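Local coordinates for 3-hydroxyisobutyrate dehydrogenase family protein (Geobacter sulfurreducens, PDB 3PDU) that reduces succinic semialdehyde to gamma-hydroxybutyrate, probably with NADPH as hydride donor, as a member of the beta-hydroxyacid dehydrogenase family, at residues A[60-65]-A[92-97]; A[117-122]-A[133-138]; A[220-225]-A[277-282]. All coordinates share one frame; numbering follows the deposited sequence.

How the contacts relate
Contacts 1 and 2 lie in one mixed sheet of the Rossmann-type cofactor domain, their centres about 9 Å apart. Their inner strands, 90-93 and 115-122, are neighbours: Asp-93 O lies 2.9 Å from Ala-119 N, a probable hydrogen bond, and Met-94 CE packs 3.6 Å from Val-121 CG1. Both reach NADP, contact 1 at the ribose on the nicotinamide side and contact 2 at the nicotinamide ring. Contact 3 belongs to the helical part of the chain that follows, its centre about 28 Å from that of contact 1 and 26 Å from that of contact 2. It touches neither, yet the side chain of Asp-277 lies about 7 Å from the same cofactor.

Contact 1 of 3, residues A[60-65]-A[92-97]; sequences ITIAML and IDMSTV. With NAP (NADP nicotinamide-adenine-dinucleotide phosphate), chain I.
The carboxylate of Asp-93 stands beside Ala-63, with OD1 3.8 Å from the CB of Ala-63. Within its own segment, OD1 is gripped twice by Ser-95: the hydroxyl OG reaches the syn lone pair at 2.6 Å, while the backbone N comes from above the carboxylate plane, 41° out of it, closing an Asx turn. The same hydroxyl accepts Leu-65 N at 2.7 Å, so Asp-93 positions the group that ties together the loops that leave the two strands. Before this point the strands run parallel, joined by Ile-92 N to Thr-61 O, Ala-63 N to Ile-92 O and Met-94 N to Ala-63 O. Ile-62 and Ile-92 lie side by side on one face, and Ile-62 CG2 meets Met-94 SD at 3.6 Å. Met-64, bent at chi2 (54°), brings SD 3.3 Å from Met-94 O and CE 3.2 Å from O4D of NADP. Thr-96 N donates to O3D of the same ribose at 3.0 Å. Strands 60-63 and 90-93 form a beta-alpha-beta crossover with helix 68-76, which packs on Leu-65 and Asp-93; Phe-6 of strand 4-7 touches Ile-62 and Met-64, and Val-121 of strand 115-122 also touches Met-64, and Ala-119 touches Ile-92.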
# COMPACT_ATOMS: atom_id res chain seq x y z
N ILE A 60 -23.87 -30.20 -24.16
CA ILE A 60 -22.97 -29.54 -23.22
C ILE A 60 -22.51 -28.23 -23.84
O ILE A 60 -21.92 -28.22 -24.92
CB ILE A 60 -21.72 -30.40 -22.91
CG1 ILE A 60 -22.13 -31.75 -22.28
CG2 ILE A 60 -20.75 -29.64 -22.01
CD1 ILE A 60 -20.93 -32.62 -21.93
N THR A 61 -22.78 -27.13 -23.15
CA THR A 61 -22.36 -25.83 -23.63
C THR A 61 -21.35 -25.23 -22.68
O THR A 61 -21.56 -25.18 -21.46
CB THR A 61 -23.55 -24.87 -23.76
OG1 THR A 61 -24.45 -25.36 -24.76
CG2 THR A 61 -23.06 -23.45 -24.15
N ILE A 62 -20.25 -24.78 -23.25
CA ILE A 62 -19.17 -24.14 -22.50
C ILE A 62 -19.20 -22.63 -22.75
O ILE A 62 -19.52 -22.19 -23.86
CB ILE A 62 -17.83 -24.70 -22.98
CG1 ILE A 62 -17.69 -26.17 -22.56
CG2 ILE A 62 -16.67 -23.88 -22.44
CD1 ILE A 62 -16.43 -26.83 -23.13
N ALA A 63 -18.90 -21.84 -21.72
CA ALA A 63 -18.82 -20.39 -21.87
C ALA A 63 -17.44 -19.87 -21.44
O ALA A 63 -16.86 -20.35 -20.47
CB ALA A 63 -19.94 -19.70 -21.08
N MET A 64 -16.92 -18.89 -22.16
CA MET A 64 -15.62 -18.32 -21.81
C MET A 64 -15.72 -16.80 -21.97
O MET A 64 -15.34 -16.25 -23.00
CB MET A 64 -14.53 -18.90 -22.70
CG MET A 64 -13.11 -18.61 -22.22
SD MET A 64 -12.91 -19.14 -20.51
CE MET A 64 -11.14 -19.13 -20.33
N LEU A 65 -16.24 -16.14 -20.94
CA LEU A 65 -16.65 -14.74 -21.05
C LEU A 65 -15.77 -13.84 -20.18
O LEU A 65 -15.06 -14.32 -19.31
CB LEU A 65 -18.12 -14.59 -20.64
CG LEU A 65 -19.08 -15.44 -21.49
CD1 LEU A 65 -20.46 -15.54 -20.85
CD2 LEU A 65 -19.17 -14.89 -22.92
N ILE A 92 -21.24 -25.34 -18.73
CA ILE A 92 -19.95 -25.30 -18.05
C ILE A 92 -19.37 -23.91 -18.25
O ILE A 92 -18.93 -23.56 -19.34
CB ILE A 92 -18.97 -26.34 -18.62
CG1 ILE A 92 -19.55 -27.76 -18.49
CG2 ILE A 92 -17.61 -26.24 -17.94
CD1 ILE A 92 -18.68 -28.86 -19.06
N ASP A 93 -19.38 -23.11 -17.19
CA ASP A 93 -18.89 -21.74 -17.31
C ASP A 93 -17.43 -21.72 -16.91
O ASP A 93 -17.07 -21.96 -15.75
CB ASP A 93 -19.73 -20.77 -16.47
CG ASP A 93 -19.52 -19.31 -16.87
OD1 ASP A 93 -18.59 -19.01 -17.65
OD2 ASP A 93 -20.29 -18.44 -16.40
N MET A 94 -16.57 -21.45 -17.89
CA MET A 94 -15.13 -21.46 -17.66
C MET A 94 -14.57 -20.05 -17.49
O MET A 94 -13.36 -19.86 -17.36
CB MET A 94 -14.43 -22.20 -18.80
CG MET A 94 -14.95 -23.64 -18.93
SD MET A 94 -14.08 -24.67 -20.14
CE MET A 94 -12.66 -25.20 -19.21
N SER A 95 -15.48 -19.06 -17.48
CA SER A 95 -15.12 -17.66 -17.24
C SER A 95 -14.54 -17.48 -15.84
O SER A 95 -14.97 -18.15 -14.89
CB SER A 95 -16.38 -16.78 -17.33
OG SER A 95 -17.12 -17.02 -18.51
N THR A 96 -13.60 -16.55 -15.67
CA THR A 96 -13.12 -16.22 -14.33
C THR A 96 -14.06 -15.20 -13.70
O THR A 96 -14.10 -14.05 -14.13
CB THR A 96 -11.67 -15.70 -14.32
OG1 THR A 96 -10.80 -16.73 -14.79
CG2 THR A 96 -11.23 -15.29 -12.88
N VAL A 97 -14.82 -15.63 -12.69
CA VAL A 97 -15.80 -14.79 -12.01
C VAL A 97 -15.70 -15.05 -10.51
O VAL A 97 -14.95 -15.93 -10.07
CB VAL A 97 -17.26 -15.11 -12.49
CG1 VAL A 97 -17.45 -14.80 -14.00
CG2 VAL A 97 -17.63 -16.56 -12.19
PA NAP I . -11.45 -11.43 -24.10
O1A NAP I . -11.54 -10.04 -23.65
O2A NAP I . -10.60 -11.62 -25.29
O5B NAP I . -12.90 -12.05 -24.36
C5B NAP I . -14.03 -11.79 -23.57
C4B NAP I . -15.22 -12.52 -24.20
O4B NAP I . -16.39 -12.19 -23.46
C3B NAP I . -15.48 -12.08 -25.65
O3B NAP I . -16.04 -13.19 -26.33
C2B NAP I . -16.56 -11.02 -25.49
O2B NAP I . -17.44 -10.86 -26.57
C1B NAP I . -17.33 -11.62 -24.33
N9A NAP I . -18.14 -10.63 -23.61
C8A NAP I . -17.72 -9.57 -22.84
N7A NAP I . -18.83 -8.94 -22.37
C5A NAP I . -19.93 -9.59 -22.81
C6A NAP I . -21.28 -9.38 -22.62
N6A NAP I . -21.71 -8.36 -21.86
N1A NAP I . -22.18 -10.23 -23.23
C2A NAP I . -21.74 -11.28 -24.01
N3A NAP I . -20.39 -11.48 -24.19
C4A NAP I . -19.50 -10.65 -23.60
O3 NAP I . -10.95 -12.26 -22.83
PN NAP I . -10.21 -13.67 -22.64
O1N NAP I . -8.78 -13.40 -22.41
O2N NAP I . -10.71 -14.60 -23.68
O5D NAP I . -10.87 -14.04 -21.22
C5D NAP I . -12.08 -14.75 -21.08
C4D NAP I . -12.13 -15.22 -19.63
O4D NAP I . -11.05 -16.10 -19.38
C3D NAP I . -11.94 -14.06 -18.67
O3D NAP I . -12.69 -14.33 -17.50
C2D NAP I . -10.46 -14.10 -18.31
O2D NAP I . -10.19 -13.52 -17.04
C1D NAP I . -10.27 -15.61 -18.31
N1N NAP I . -8.90 -16.09 -18.51
C2N NAP I . -8.07 -15.49 -19.42
C3N NAP I . -6.77 -15.98 -19.61
C7N NAP I . -5.84 -15.36 -20.62
O7N NAP I . -4.48 -15.63 -20.50
N7N NAP I . -6.28 -14.55 -21.58
C4N NAP I . -6.36 -17.10 -18.88
C5N NAP I . -7.22 -17.72 -17.98
C6N NAP I . -8.50 -17.21 -17.82
P2B NAP I . -17.14 -9.76 -27.71
O1X NAP I . -18.49 -9.41 -28.26
O2X NAP I . -16.44 -8.58 -27.08
O3X NAP I . -16.25 -10.36 -28.75

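Contact 2 of 3, residues A[117-122]-A[133-138]. With NAP (NADP nicotinamide-adenine-dinucleotide phosphate), chain I.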
# COMPACT_ATOMS: atom_id res chain seq x y z
N LEU A 117 -21.63 -26.76 -14.06
CA LEU A 117 -20.27 -26.94 -13.56
C LEU A 117 -19.51 -25.66 -13.82
O LEU A 117 -19.61 -25.10 -14.92
CB LEU A 117 -19.60 -28.09 -14.33
CG LEU A 117 -18.22 -28.55 -13.89
CD1 LEU A 117 -18.35 -29.37 -12.61
CD2 LEU A 117 -17.59 -29.40 -15.00
N GLU A 118 -18.76 -25.17 -12.84
CA GLU A 118 -17.86 -24.05 -13.11
C GLU A 118 -16.52 -24.69 -13.41
O GLU A 118 -16.18 -25.72 -12.83
CB GLU A 118 -17.78 -23.08 -11.93
CG GLU A 118 -17.11 -23.65 -10.68
CD GLU A 118 -16.95 -22.62 -9.56
OE1 GLU A 118 -17.31 -21.44 -9.77
OE2 GLU A 118 -16.48 -23.00 -8.46
N ALA A 119 -15.76 -24.12 -14.33
CA ALA A 119 -14.45 -24.67 -14.63
C ALA A 119 -13.48 -23.61 -15.15
O ALA A 119 -13.00 -23.69 -16.29
CB ALA A 119 -14.57 -25.82 -15.63
N PRO A 120 -13.16 -22.62 -14.30
CA PRO A 120 -12.19 -21.61 -14.72
C PRO A 120 -10.83 -22.28 -14.92
O PRO A 120 -10.61 -23.39 -14.42
CB PRO A 120 -12.15 -20.63 -13.54
CG PRO A 120 -12.62 -21.45 -12.34
CD PRO A 120 -13.61 -22.43 -12.90
N VAL A 121 -9.93 -21.64 -15.64
CA VAL A 121 -8.67 -22.28 -15.98
C VAL A 121 -7.44 -21.47 -15.58
O VAL A 121 -7.49 -20.24 -15.48
CB VAL A 121 -8.60 -22.58 -17.49
CG1 VAL A 121 -9.79 -23.42 -17.93
CG2 VAL A 121 -8.52 -21.27 -18.30
N SER A 122 -6.34 -22.16 -15.36
CA SER A 122 -5.05 -21.50 -15.19
C SER A 122 -4.23 -21.79 -16.45
O SER A 122 -4.11 -22.94 -16.87
CB SER A 122 -4.36 -22.04 -13.93
OG SER A 122 -3.10 -21.42 -13.72
N LEU A 133 -4.20 -26.21 -20.78
CA LEU A 133 -4.79 -25.48 -19.66
C LEU A 133 -4.87 -26.37 -18.41
O LEU A 133 -4.90 -27.60 -18.52
CB LEU A 133 -6.20 -25.03 -20.02
CG LEU A 133 -6.32 -24.04 -21.18
CD1 LEU A 133 -7.80 -23.83 -21.56
CD2 LEU A 133 -5.65 -22.71 -20.84
N ILE A 134 -4.91 -25.75 -17.23
CA ILE A 134 -5.21 -26.47 -16.00
C ILE A 134 -6.65 -26.12 -15.67
O ILE A 134 -6.99 -24.96 -15.53
CB ILE A 134 -4.28 -26.03 -14.85
CG1 ILE A 134 -2.81 -26.29 -15.22
CG2 ILE A 134 -4.67 -26.76 -13.54
CD1 ILE A 134 -1.82 -25.56 -14.33
N ILE A 135 -7.51 -27.13 -15.58
CA ILE A 135 -8.93 -26.87 -15.42
C ILE A 135 -9.35 -27.08 -13.97
O ILE A 135 -9.13 -28.15 -13.40
CB ILE A 135 -9.75 -27.75 -16.39
CG1 ILE A 135 -9.40 -27.36 -17.83
CG2 ILE A 135 -11.24 -27.60 -16.14
CD1 ILE A 135 -9.94 -28.33 -18.88
N LEU A 136 -9.94 -26.03 -13.38
CA LEU A 136 -10.31 -26.01 -11.95
C LEU A 136 -11.82 -26.13 -11.76
O LEU A 136 -12.51 -25.15 -11.47
CB LEU A 136 -9.82 -24.71 -11.32
CG LEU A 136 -8.33 -24.42 -11.54
CD1 LEU A 136 -7.99 -23.00 -11.12
CD2 LEU A 136 -7.45 -25.44 -10.82
N ALA A 137 -12.33 -27.34 -11.89
CA ALA A 137 -13.78 -27.53 -11.94
C ALA A 137 -14.41 -27.71 -10.55
O ALA A 137 -13.73 -28.13 -9.60
CB ALA A 137 -14.11 -28.71 -12.82
N ALA A 138 -15.69 -27.36 -10.45
CA ALA A 138 -16.50 -27.57 -9.24
C ALA A 138 -17.97 -27.54 -9.63
O ALA A 138 -18.39 -26.75 -10.47
CB ALA A 138 -16.20 -26.49 -8.18
PA NAP I . -11.45 -11.43 -24.10
O1A NAP I . -11.54 -10.04 -23.65
O2A NAP I . -10.60 -11.62 -25.29
O5B NAP I . -12.90 -12.05 -24.36
C5B NAP I . -14.03 -11.79 -23.57
C4B NAP I . -15.22 -12.52 -24.20
O4B NAP I . -16.39 -12.19 -23.46
C3B NAP I . -15.48 -12.08 -25.65
O3B NAP I . -16.04 -13.19 -26.33
C2B NAP I . -16.56 -11.02 -25.49
O2B NAP I . -17.44 -10.86 -26.57
C1B NAP I . -17.33 -11.62 -24.33
N9A NAP I . -18.14 -10.63 -23.61
C8A NAP I . -17.72 -9.57 -22.84
N7A NAP I . -18.83 -8.94 -22.37
C5A NAP I . -19.93 -9.59 -22.81
C6A NAP I . -21.28 -9.38 -22.62
N6A NAP I . -21.71 -8.36 -21.86
N1A NAP I . -22.18 -10.23 -23.23
C2A NAP I . -21.74 -11.28 -24.01
N3A NAP I . -20.39 -11.48 -24.19
C4A NAP I . -19.50 -10.65 -23.60
O3 NAP I . -10.95 -12.26 -22.83
PN NAP I . -10.21 -13.67 -22.64
O1N NAP I . -8.78 -13.40 -22.41
O2N NAP I . -10.71 -14.60 -23.68
O5D NAP I . -10.87 -14.04 -21.22
C5D NAP I . -12.08 -14.75 -21.08
C4D NAP I . -12.13 -15.22 -19.63
O4D NAP I . -11.05 -16.10 -19.38
C3D NAP I . -11.94 -14.06 -18.67
O3D NAP I . -12.69 -14.33 -17.50
C2D NAP I . -10.46 -14.10 -18.31
O2D NAP I . -10.19 -13.52 -17.04
C1D NAP I . -10.27 -15.61 -18.31
N1N NAP I . -8.90 -16.09 -18.51
C2N NAP I . -8.07 -15.49 -19.42
C3N NAP I . -6.77 -15.98 -19.61
C7N NAP I . -5.84 -15.36 -20.62
O7N NAP I . -4.48 -15.63 -20.50
N7N NAP I . -6.28 -14.55 -21.58
C4N NAP I . -6.36 -17.10 -18.88
C5N NAP I . -7.22 -17.72 -17.98
C6N NAP I . -8.50 -17.21 -17.82
P2B NAP I . -17.14 -9.76 -27.71
O1X NAP I . -18.49 -9.41 -28.26
O2X NAP I . -16.44 -8.58 -27.08
O3X NAP I . -16.25 -10.36 -28.75
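Val-121 and Ile-135 lie side by side and point the same way, CG1 of Val-121 4.0 Å from CG1 of Ile-135. Ala-119 continues this layer, its CB 3.8 Å from Ile-135 CG2, and Phe-151 of helix 148-154 packs against both. The other branch of Val-121, CG2, reaches the rim of the nicotinamide ring of NADP, 3.8 Å from C5N. Leu-117 swings its CG anti to the backbone N (chi1 -174°), which lays CD1 3.4 Å from Ala-138 O and sets CD2 against Ala-137 CB. A glycine at this position would remove both branches and is likely to leave Ala-137 CB facing a gap and Ala-138 O less covered. Strand 115-122 is parallel to 90-93 on one side and antiparallel to 133-139 on the other, so the parallel order of this Rossmann-type sheet breaks here; strand 157-160 lies beyond. Paired bonds join Glu-118 to Ala-138 and Ser-122 to Ile-134. Between them Pro-120 accepts Leu-136 N at 2.9 Å but has no N-H to return, and Leu-136 O is buried without a polar partner; Pro-120 CD lies against it at 3.3 Å. On the face opposite Val-121, Glu-118 extends past Ala-138, OE2 3.5 Å from CB of Ala-138. Its carboxylate is well satisfied: OE1 pairs with Ser-102 OG, while OE2 takes the backbone N of Gly-165, just before helix 166-194, and of Ala-168 in its first turn. Ile-134 and Leu-136 also pack on Ala-208 and Val-205 of a second subunit.

Contact 3 of 3, residues A[220-225]-A[277-282]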
# COMPACT_ATOMS: atom_id res chain seq x y z
N GLY A 220 9.59 -11.24 -18.76
CA GLY A 220 10.84 -10.50 -18.71
C GLY A 220 11.25 -9.98 -20.07
O GLY A 220 11.75 -8.86 -20.21
N GLN A 221 11.06 -10.80 -21.10
CA GLN A 221 11.41 -10.38 -22.45
C GLN A 221 10.52 -9.24 -22.95
O GLN A 221 10.99 -8.39 -23.70
CB GLN A 221 11.38 -11.56 -23.42
CG GLN A 221 12.53 -12.56 -23.19
CD GLN A 221 13.91 -11.89 -23.26
OE1 GLN A 221 14.21 -11.16 -24.21
NE2 GLN A 221 14.74 -12.15 -22.25
N MET A 222 9.26 -9.23 -22.54
CA MET A 222 8.39 -8.09 -22.86
C MET A 222 8.93 -6.82 -22.21
O MET A 222 8.91 -5.75 -22.82
CB MET A 222 6.97 -8.33 -22.35
CG MET A 222 6.19 -9.35 -23.10
SD MET A 222 4.50 -9.41 -22.47
CE MET A 222 3.87 -10.83 -23.36
N LEU A 223 9.38 -6.95 -20.97
CA LEU A 223 9.88 -5.78 -20.25
C LEU A 223 11.12 -5.22 -20.95
O LEU A 223 11.30 -4.01 -21.02
CB LEU A 223 10.22 -6.13 -18.80
CG LEU A 223 9.12 -6.77 -17.95
CD1 LEU A 223 9.50 -6.75 -16.47
CD2 LEU A 223 7.80 -6.06 -18.16
N LEU A 224 11.96 -6.11 -21.47
CA LEU A 224 13.16 -5.66 -22.16
C LEU A 224 12.83 -5.01 -23.50
O LEU A 224 13.43 -4.00 -23.88
CB LEU A 224 14.14 -6.82 -22.37
CG LEU A 224 14.67 -7.50 -21.10
CD1 LEU A 224 15.74 -8.53 -21.45
CD2 LEU A 224 15.23 -6.46 -20.15
N SER A 225 11.86 -5.58 -24.21
CA SER A 225 11.53 -5.10 -25.55
C SER A 225 10.64 -3.87 -25.52
O SER A 225 10.63 -3.08 -26.47
CB SER A 225 10.87 -6.22 -26.37
OG SER A 225 9.55 -6.47 -25.90
N ASP A 277 -1.00 -6.80 -22.90
CA ASP A 277 -0.76 -7.89 -21.96
C ASP A 277 -0.66 -7.33 -20.54
O ASP A 277 -0.19 -6.20 -20.34
CB ASP A 277 0.53 -8.63 -22.30
CG ASP A 277 0.64 -9.94 -21.53
OD1 ASP A 277 -0.09 -10.89 -21.88
OD2 ASP A 277 1.46 -10.01 -20.59
N PHE A 278 -1.04 -8.13 -19.54
CA PHE A 278 -0.95 -7.66 -18.16
C PHE A 278 0.46 -7.29 -17.73
O PHE A 278 0.64 -6.54 -16.76
CB PHE A 278 -1.64 -8.60 -17.16
CG PHE A 278 -0.85 -9.84 -16.79
CD1 PHE A 278 -0.40 -10.02 -15.48
CD2 PHE A 278 -0.63 -10.85 -17.72
CE1 PHE A 278 0.29 -11.17 -15.11
CE2 PHE A 278 0.06 -12.02 -17.36
CZ PHE A 278 0.53 -12.17 -16.05
N ALA A 279 1.48 -7.77 -18.44
CA ALA A 279 2.85 -7.36 -18.13
C ALA A 279 3.03 -5.85 -18.31
O ALA A 279 3.97 -5.25 -17.78
CB ALA A 279 3.86 -8.14 -19.01
N ALA A 280 2.13 -5.24 -19.07
CA ALA A 280 2.22 -3.82 -19.36
C ALA A 280 2.03 -2.93 -18.12
O ALA A 280 2.17 -1.72 -18.21
CB ALA A 280 1.24 -3.44 -20.46
N VAL A 281 1.72 -3.53 -16.97
CA VAL A 281 1.71 -2.75 -15.74
C VAL A 281 3.09 -2.13 -15.54
O VAL A 281 3.23 -1.10 -14.90
CB VAL A 281 1.31 -3.61 -14.51
CG1 VAL A 281 2.38 -4.65 -14.21
CG2 VAL A 281 1.07 -2.71 -13.29
N PHE A 282 4.11 -2.75 -16.11
CA PHE A 282 5.46 -2.20 -16.06
C PHE A 282 5.51 -0.76 -16.55
O PHE A 282 6.32 0.04 -16.09
CB PHE A 282 6.38 -3.08 -16.90
CG PHE A 282 7.80 -2.61 -16.95
CD1 PHE A 282 8.60 -2.65 -15.82
CD2 PHE A 282 8.36 -2.20 -18.16
CE1 PHE A 282 9.92 -2.25 -15.88
CE2 PHE A 282 9.68 -1.79 -18.22
CZ PHE A 282 10.47 -1.82 -17.08
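An Asx turn at the start of the 3-10 segment 278-281 sets Asp-277 and Ala-279 against Met-222 of helix 214-225, in the helical part of the chain. Asp-277 OD2 accepts Ala-279 N at 3.1 Å, the donor rising 41° out of the carboxylate plane. Met-222 crosses Asp-277 at about a right angle. With CG beside the backbone N (chi1 -72°) and the chain extended beyond it, the thioether is carried to SD 3.6 Å from Asp-277 OD2 and 3.7 Å from Ala-279 CB, and its methyl CE rests 3.8 Å from Asp-277 CG. Three residues after Ala-279, Phe-282 receives Leu-223: CD2 of Leu-223 touches CB of Phe-282 at 3.5 Å, while its CD1 lies 4.2 Å above the ring plane, offset toward the rim. Met-189 of helix 166-194 packs on both Leu-223 and Phe-282. No hydrogen bond joins the two segments, so the contact rests mainly on van der Waals packing, with the thioether and its methyl also lying on the carboxylate of Asp-277. The charge of Asp-277 is met by Lys-219 of helix 214-225, in a salt bridge to OD2, and OD1 accepts the backbone N of Ser-231 and Phe-232. As Ser-231 O itself bonds to NADP, this is consistent with a second-shell role for Asp-277, steadying the loop around Ser-231, with Met-222 lying over its carboxylate.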